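Long-range contacts in erythrocyte membrane protein 1 (Plasmodium falciparum, PDB 6S8T), which probably binds the host receptor ICAM-1 through the DBLbeta domain described here, one module of a much longer protein that infected erythrocytes use for cytoadhesion: residues Ser68-Gly78 with Ser121-Val131; Lys315-Cys323 with Asn336-Cys344. All blocks are in the same frame, centred on the assembly; numbering follows the deposited sequence.

How the contacts relate
Contact 1 and contact 2 lie far apart in the elongated DBLbeta domain: their centres are 53 Å apart, their nearest atoms about 31 Å, and no element is common to both. Contact 1 joins an irregular loop to helices 121-124 and 128-132 and the link between them; it depends on directional polar bonds, with the Arg72-Asp70 salt bridge at one end. Contact 2, farther from the chain centre (36 Å against 25 Å), pairs the end of helix 293-319 with the start of helix 335-372. Both are partly buried, contact 2 less so (4 of 11 touching residues against 8 of 14). No hydrogen bond crosses contact 2; a disulfide and apolar contacts join its cysteine-rich helical pair.

Contact 1: Ser68-Gly78 with Ser121-Val131; sequences SNDSRNGNNGG and SNLENLNVSWV
Arg72 reaches Ser121 through NH2, which donates to OG at 2.9 Å with the acceptor near the guanidinium plane. The same group holds Asp70 side-on in a two-pronged salt bridge, NE to OD1 and NH2 to OD2 (2.7 Å), both oxygens using syn lone pairs. Bending at chi3 (-61°) folds the arginine back to this carboxylate two residues earlier. Asn125 lays its amide over one guanidinium face, the planes 28° apart, while its ND2 donates to Ser121 O. Ser71 N donates to Asn125 O at 3.2 Å, and Asn127 N gives a weak bond to Asn69 O (3.4 Å). These bonds flank a single beta bridge between Asp70 and Leu126, which ties the loop to the link between two short helices in the Duffy-binding region. Asn127 N-caps the second helix, its OD1 accepting from Trp130 N. Beyond the bridge, the Asn69 amide lies against Trp130 CB, 3.6 Å from OD1, and Val131 CG2, 3.7 Å from ND2; Lys49 N donates to that OD1. Asp144 of helix 137-163 bonds Ser68 OG, Asn69 N and Asn122 ND2, joining both segments to a third element.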
# COMPACT_ATOMS: atom_id res chain seq x y z
N SER A 68 -8.40 15.25 19.49
CA SER A 68 -7.23 15.39 18.63
C SER A 68 -6.39 16.56 19.11
O SER A 68 -6.90 17.52 19.70
CB SER A 68 -7.64 15.61 17.17
OG SER A 68 -6.54 16.01 16.38
N ASN A 69 -5.08 16.48 18.85
CA ASN A 69 -4.14 17.55 19.17
C ASN A 69 -3.70 18.32 17.93
O ASN A 69 -2.61 18.90 17.91
CB ASN A 69 -2.93 16.99 19.91
CG ASN A 69 -3.17 16.87 21.41
OD1 ASN A 69 -3.89 17.67 22.00
ND2 ASN A 69 -2.56 15.86 22.03
N ASP A 70 -4.52 18.32 16.88
CA ASP A 70 -4.30 19.20 15.74
C ASP A 70 -4.35 20.65 16.21
O ASP A 70 -5.30 21.07 16.87
CB ASP A 70 -5.37 18.94 14.67
CG ASP A 70 -5.05 19.62 13.34
OD1 ASP A 70 -4.45 20.71 13.32
OD2 ASP A 70 -5.42 19.04 12.29
N SER A 71 -3.30 21.40 15.88
CA SER A 71 -3.13 22.78 16.35
C SER A 71 -3.85 23.79 15.47
O SER A 71 -3.37 24.92 15.32
CB SER A 71 -1.65 23.12 16.44
OG SER A 71 -1.06 23.15 15.15
N ARG A 72 -4.99 23.43 14.88
CA ARG A 72 -5.74 24.32 14.02
C ARG A 72 -7.18 24.46 14.51
O ARG A 72 -7.65 23.67 15.33
CB ARG A 72 -5.72 23.83 12.56
CG ARG A 72 -4.35 23.88 11.92
CD ARG A 72 -4.35 23.22 10.56
NE ARG A 72 -4.72 21.81 10.63
CZ ARG A 72 -4.76 20.99 9.58
NH1 ARG A 72 -4.46 21.44 8.37
NH2 ARG A 72 -5.11 19.72 9.74
N ASN A 73 -7.86 25.48 14.00
CA ASN A 73 -9.20 25.81 14.44
C ASN A 73 -10.21 24.80 13.91
O ASN A 73 -9.87 23.81 13.26
CB ASN A 73 -9.57 27.23 14.00
CG ASN A 73 -8.70 28.29 14.65
OD1 ASN A 73 -9.08 28.89 15.66
ND2 ASN A 73 -7.52 28.52 14.09
N GLY A 74 -11.49 25.05 14.20
CA GLY A 74 -12.52 24.10 13.86
C GLY A 74 -12.72 23.99 12.36
O GLY A 74 -12.48 24.92 11.60
N ASN A 75 -13.14 22.79 11.94
CA ASN A 75 -13.47 22.52 10.54
C ASN A 75 -12.24 22.58 9.64
O ASN A 75 -12.33 22.32 8.44
CB ASN A 75 -14.56 23.48 10.04
CG ASN A 75 -15.91 23.19 10.66
OD1 ASN A 75 -16.09 22.16 11.30
ND2 ASN A 75 -16.87 24.09 10.45
N ASN A 76 -11.09 22.93 10.21
CA ASN A 76 -9.83 22.89 9.49
C ASN A 76 -8.85 21.87 10.05
O ASN A 76 -7.82 21.62 9.42
CB ASN A 76 -9.17 24.27 9.49
CG ASN A 76 -8.05 24.38 8.46
OD1 ASN A 76 -6.88 24.23 8.79
ND2 ASN A 76 -8.42 24.62 7.21
N GLY A 77 -9.15 21.26 11.19
CA GLY A 77 -8.24 20.30 11.79
C GLY A 77 -8.67 18.85 11.61
O GLY A 77 -8.29 18.00 12.42
N GLY A 78 -9.45 18.57 10.57
CA GLY A 78 -9.84 17.21 10.30
C GLY A 78 -8.71 16.39 9.68
O GLY A 78 -7.76 16.92 9.12
N SER A 121 -3.83 14.47 7.82
CA SER A 121 -3.61 15.90 8.01
C SER A 121 -3.50 16.28 9.48
O SER A 121 -2.75 17.19 9.83
CB SER A 121 -4.72 16.70 7.33
OG SER A 121 -4.50 18.09 7.44
N ASN A 122 -4.24 15.59 10.36
CA ASN A 122 -4.11 15.85 11.79
C ASN A 122 -2.71 15.51 12.28
O ASN A 122 -2.14 16.21 13.12
CB ASN A 122 -5.17 15.07 12.57
CG ASN A 122 -5.02 13.57 12.42
OD1 ASN A 122 -4.80 13.07 11.32
ND2 ASN A 122 -5.15 12.84 13.52
N LEU A 123 -2.13 14.42 11.75
CA LEU A 123 -0.78 14.04 12.16
C LEU A 123 0.27 14.98 11.60
O LEU A 123 1.31 15.19 12.22
CB LEU A 123 -0.50 12.60 11.72
CG LEU A 123 -1.37 11.51 12.34
CD1 LEU A 123 -1.08 10.16 11.68
CD2 LEU A 123 -1.13 11.43 13.84
N GLU A 124 0.00 15.57 10.42
CA GLU A 124 0.96 16.48 9.81
C GLU A 124 1.04 17.82 10.54
O GLU A 124 2.07 18.49 10.45
CB GLU A 124 0.59 16.72 8.34
CG GLU A 124 0.70 15.48 7.46
CD GLU A 124 -0.05 15.63 6.14
OE1 GLU A 124 -0.87 14.74 5.82
OE2 GLU A 124 0.16 16.64 5.44
N ASN A 125 -0.01 18.21 11.26
CA ASN A 125 -0.08 19.50 11.94
C ASN A 125 -0.23 19.33 13.44
O ASN A 125 -1.03 20.01 14.09
CB ASN A 125 -1.22 20.34 11.37
CG ASN A 125 -1.06 20.62 9.89
OD1 ASN A 125 -0.32 21.52 9.49
ND2 ASN A 125 -1.77 19.85 9.07
N LEU A 126 0.55 18.42 14.03
CA LEU A 126 0.50 18.22 15.47
C LEU A 126 1.18 19.36 16.21
O LEU A 126 2.12 19.98 15.71
CB LEU A 126 1.17 16.89 15.84
CG LEU A 126 0.40 15.59 15.60
CD1 LEU A 126 1.24 14.40 16.03
CD2 LEU A 126 -0.93 15.59 16.33
N ASN A 127 0.68 19.64 17.41
CA ASN A 127 1.35 20.52 18.36
C ASN A 127 2.07 19.62 19.36
O ASN A 127 1.44 19.05 20.25
CB ASN A 127 0.36 21.46 19.04
CG ASN A 127 1.03 22.41 20.01
OD1 ASN A 127 1.23 22.08 21.18
ND2 ASN A 127 1.38 23.60 19.54
N VAL A 128 3.39 19.49 19.20
CA VAL A 128 4.15 18.54 20.00
C VAL A 128 4.12 18.87 21.48
O VAL A 128 4.37 18.00 22.31
CB VAL A 128 5.61 18.46 19.49
CG1 VAL A 128 5.65 17.97 18.05
CG2 VAL A 128 6.29 19.82 19.62
N SER A 129 3.82 20.12 21.84
CA SER A 129 3.68 20.47 23.25
C SER A 129 2.43 19.84 23.84
O SER A 129 2.47 19.27 24.93
CB SER A 129 3.66 21.99 23.42
OG SER A 129 4.91 22.56 23.05
N TRP A 130 1.30 19.94 23.13
CA TRP A 130 0.05 19.39 23.65
C TRP A 130 0.13 17.87 23.79
O TRP A 130 -0.56 17.29 24.63
CB TRP A 130 -1.11 19.78 22.73
CG TRP A 130 -1.53 21.22 22.84
CD1 TRP A 130 -1.08 22.14 23.74
CD2 TRP A 130 -2.47 21.90 22.00
NE1 TRP A 130 -1.69 23.35 23.52
CE2 TRP A 130 -2.54 23.23 22.45
CE3 TRP A 130 -3.25 21.52 20.91
CZ2 TRP A 130 -3.37 24.18 21.86
CZ3 TRP A 130 -4.08 22.46 20.32
CH2 TRP A 130 -4.13 23.78 20.79
N VAL A 131 0.96 17.22 22.98
CA VAL A 131 1.08 15.77 23.05
C VAL A 131 1.93 15.33 24.24
O VAL A 131 1.65 14.30 24.86
CB VAL A 131 1.63 15.23 21.72
CG1 VAL A 131 1.70 13.71 21.74
CG2 VAL A 131 0.78 15.71 20.56

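Contact 2: Lys315-Cys323 with Asn336-Cys344; sequences KLMKQCSQC and NCTSCEQAC
Leu316 lays CD1 against the backbone and side chain of the facing helix, 4.0 Å from Ala343 CB and 3.7 Å from Cys344 SG. Its CG stands anti to the backbone N (chi1 -159°), which swings this methyl toward the partner. One turn on, Gln319 packs CB on Ala343 CB at 3.8 Å, and a bend at chi2 carries its amide along until Gln319 OE1 comes within 3.4 Å of Ser339 CB; Ser339 OG bonds Val335 O. The two helical segments run nearly antiparallel (166°) with axes 9.0 Å apart, as a helical hairpin; the second lies largely in a predicted coiled coil. Cys320, the first residue to leave helical geometry, is bonded to Cys340 by a disulfide of chi3 99°, and their CA atoms, at 4.7 Å, are closer than those of any other registered pair. Cys344 SG adds sulfur packing 4.0 Å from Cys320 SG, while itself bonded to Cys466. Past the helix end, Cys323 SG sits over the opening turn of helix 335-372, 3.9 Å from Cys337 CA, and is disulfide-bonded to Cys330; Cys337 is joined to Cys468. At the outer end, Asn336 ND2 packs against Gln322 CG, the side chains crossing at a slant.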
# COMPACT_ATOMS: atom_id res chain seq x y z
N LYS A 315 -13.65 -0.51 -24.46
CA LYS A 315 -13.77 0.50 -25.51
C LYS A 315 -13.33 -0.04 -26.86
O LYS A 315 -13.86 0.35 -27.90
CB LYS A 315 -12.95 1.74 -25.14
CG LYS A 315 -13.40 2.43 -23.87
CD LYS A 315 -12.51 3.62 -23.54
CE LYS A 315 -12.96 4.30 -22.26
NZ LYS A 315 -12.04 5.41 -21.87
N LEU A 316 -12.35 -0.95 -26.86
CA LEU A 316 -11.90 -1.56 -28.10
C LEU A 316 -12.90 -2.58 -28.63
O LEU A 316 -13.02 -2.74 -29.85
CB LEU A 316 -10.53 -2.22 -27.88
CG LEU A 316 -9.67 -2.47 -29.12
CD1 LEU A 316 -9.37 -1.17 -29.83
CD2 LEU A 316 -8.39 -3.19 -28.73
N MET A 317 -13.63 -3.27 -27.74
CA MET A 317 -14.60 -4.26 -28.20
C MET A 317 -15.80 -3.61 -28.86
O MET A 317 -16.40 -4.19 -29.77
CB MET A 317 -15.07 -5.13 -27.03
CG MET A 317 -13.96 -5.92 -26.34
SD MET A 317 -14.58 -7.26 -25.29
CE MET A 317 -15.65 -6.36 -24.17
N LYS A 318 -16.17 -2.40 -28.42
CA LYS A 318 -17.35 -1.73 -28.94
C LYS A 318 -17.05 -0.88 -30.17
O LYS A 318 -17.87 -0.83 -31.10
CB LYS A 318 -17.98 -0.86 -27.84
CG LYS A 318 -18.38 -1.64 -26.60
CD LYS A 318 -18.88 -0.73 -25.50
CE LYS A 318 -19.17 -1.51 -24.22
NZ LYS A 318 -19.55 -0.61 -23.10
N GLN A 319 -15.89 -0.22 -30.21
CA GLN A 319 -15.54 0.59 -31.37
C GLN A 319 -15.10 -0.27 -32.55
O GLN A 319 -15.29 0.14 -33.70
CB GLN A 319 -14.43 1.58 -31.01
CG GLN A 319 -14.84 2.62 -29.98
CD GLN A 319 -15.96 3.51 -30.48
OE1 GLN A 319 -16.09 3.76 -31.68
NE2 GLN A 319 -16.79 3.98 -29.56
N CYS A 320 -14.53 -1.44 -32.29
CA CYS A 320 -14.05 -2.33 -33.34
C CYS A 320 -14.94 -3.55 -33.53
O CYS A 320 -14.52 -4.53 -34.16
CB CYS A 320 -12.61 -2.77 -33.05
SG CYS A 320 -11.39 -1.44 -33.10
N SER A 321 -16.16 -3.52 -33.00
CA SER A 321 -17.06 -4.66 -33.13
C SER A 321 -17.45 -4.91 -34.58
O SER A 321 -17.61 -6.07 -34.99
CB SER A 321 -18.32 -4.44 -32.28
OG SER A 321 -19.04 -3.29 -32.71
N GLN A 322 -17.59 -3.85 -35.37
CA GLN A 322 -18.03 -4.00 -36.75
C GLN A 322 -16.91 -4.51 -37.66
O GLN A 322 -17.19 -5.19 -38.66
CB GLN A 322 -18.57 -2.67 -37.28
CG GLN A 322 -19.68 -2.07 -36.42
CD GLN A 322 -20.97 -2.88 -36.48
OE1 GLN A 322 -21.28 -3.51 -37.49
NE2 GLN A 322 -21.72 -2.87 -35.38
N CYS A 323 -15.66 -4.21 -37.34
CA CYS A 323 -14.52 -4.61 -38.15
C CYS A 323 -13.97 -5.99 -37.76
O CYS A 323 -12.82 -6.30 -38.08
CB CYS A 323 -13.40 -3.57 -38.06
SG CYS A 323 -13.95 -1.85 -38.24
N ASN A 336 -16.84 3.77 -39.19
CA ASN A 336 -16.66 2.67 -38.25
C ASN A 336 -15.21 2.20 -38.22
O ASN A 336 -14.68 1.86 -37.16
CB ASN A 336 -17.59 1.51 -38.60
CG ASN A 336 -19.05 1.84 -38.36
OD1 ASN A 336 -19.42 3.01 -38.22
ND2 ASN A 336 -19.89 0.81 -38.31
N CYS A 337 -14.55 2.17 -39.38
CA CYS A 337 -13.13 1.83 -39.41
C CYS A 337 -12.29 2.94 -38.79
O CYS A 337 -11.31 2.66 -38.08
CB CYS A 337 -12.68 1.55 -40.85
SG CYS A 337 -10.89 1.47 -41.09
N THR A 338 -12.66 4.20 -39.03
CA THR A 338 -11.91 5.31 -38.46
C THR A 338 -12.00 5.32 -36.94
O THR A 338 -10.99 5.51 -36.26
CB THR A 338 -12.43 6.63 -39.04
OG1 THR A 338 -12.27 6.63 -40.46
CG2 THR A 338 -11.67 7.81 -38.46
N SER A 339 -13.20 5.12 -36.40
CA SER A 339 -13.34 5.08 -34.94
C SER A 339 -12.65 3.86 -34.34
O SER A 339 -12.23 3.91 -33.18
CB SER A 339 -14.82 5.10 -34.55
OG SER A 339 -15.49 3.94 -35.02
N CYS A 340 -12.52 2.78 -35.11
CA CYS A 340 -11.81 1.61 -34.60
C CYS A 340 -10.31 1.85 -34.58
O CYS A 340 -9.63 1.50 -33.60
CB CYS A 340 -12.16 0.38 -35.43
SG CYS A 340 -11.13 -1.08 -35.09
N GLU A 341 -9.76 2.45 -35.64
CA GLU A 341 -8.33 2.72 -35.67
C GLU A 341 -7.94 3.75 -34.61
O GLU A 341 -6.87 3.64 -34.00
CB GLU A 341 -7.91 3.20 -37.06
CG GLU A 341 -7.88 2.09 -38.10
CD GLU A 341 -7.49 2.58 -39.48
OE1 GLU A 341 -7.78 3.76 -39.80
OE2 GLU A 341 -6.87 1.80 -40.25
N GLN A 342 -8.79 4.75 -34.38
CA GLN A 342 -8.51 5.71 -33.31
C GLN A 342 -8.60 5.06 -31.94
O GLN A 342 -7.87 5.45 -31.02
CB GLN A 342 -9.48 6.89 -33.41
CG GLN A 342 -9.28 7.75 -34.65
CD GLN A 342 -10.29 8.88 -34.74
OE1 GLN A 342 -11.29 8.89 -34.03
NE2 GLN A 342 -10.02 9.85 -35.62
N ALA A 343 -9.48 4.07 -31.77
CA ALA A 343 -9.55 3.36 -30.50
C ALA A 343 -8.32 2.50 -30.26
O ALA A 343 -7.88 2.36 -29.11
CB ALA A 343 -10.82 2.51 -30.44
N CYS A 344 -7.74 1.92 -31.32
CA CYS A 344 -6.53 1.13 -31.16
C CYS A 344 -5.34 2.01 -30.79
O CYS A 344 -4.48 1.61 -30.00
CB CYS A 344 -6.22 0.35 -32.44
SG CYS A 344 -7.46 -0.86 -32.94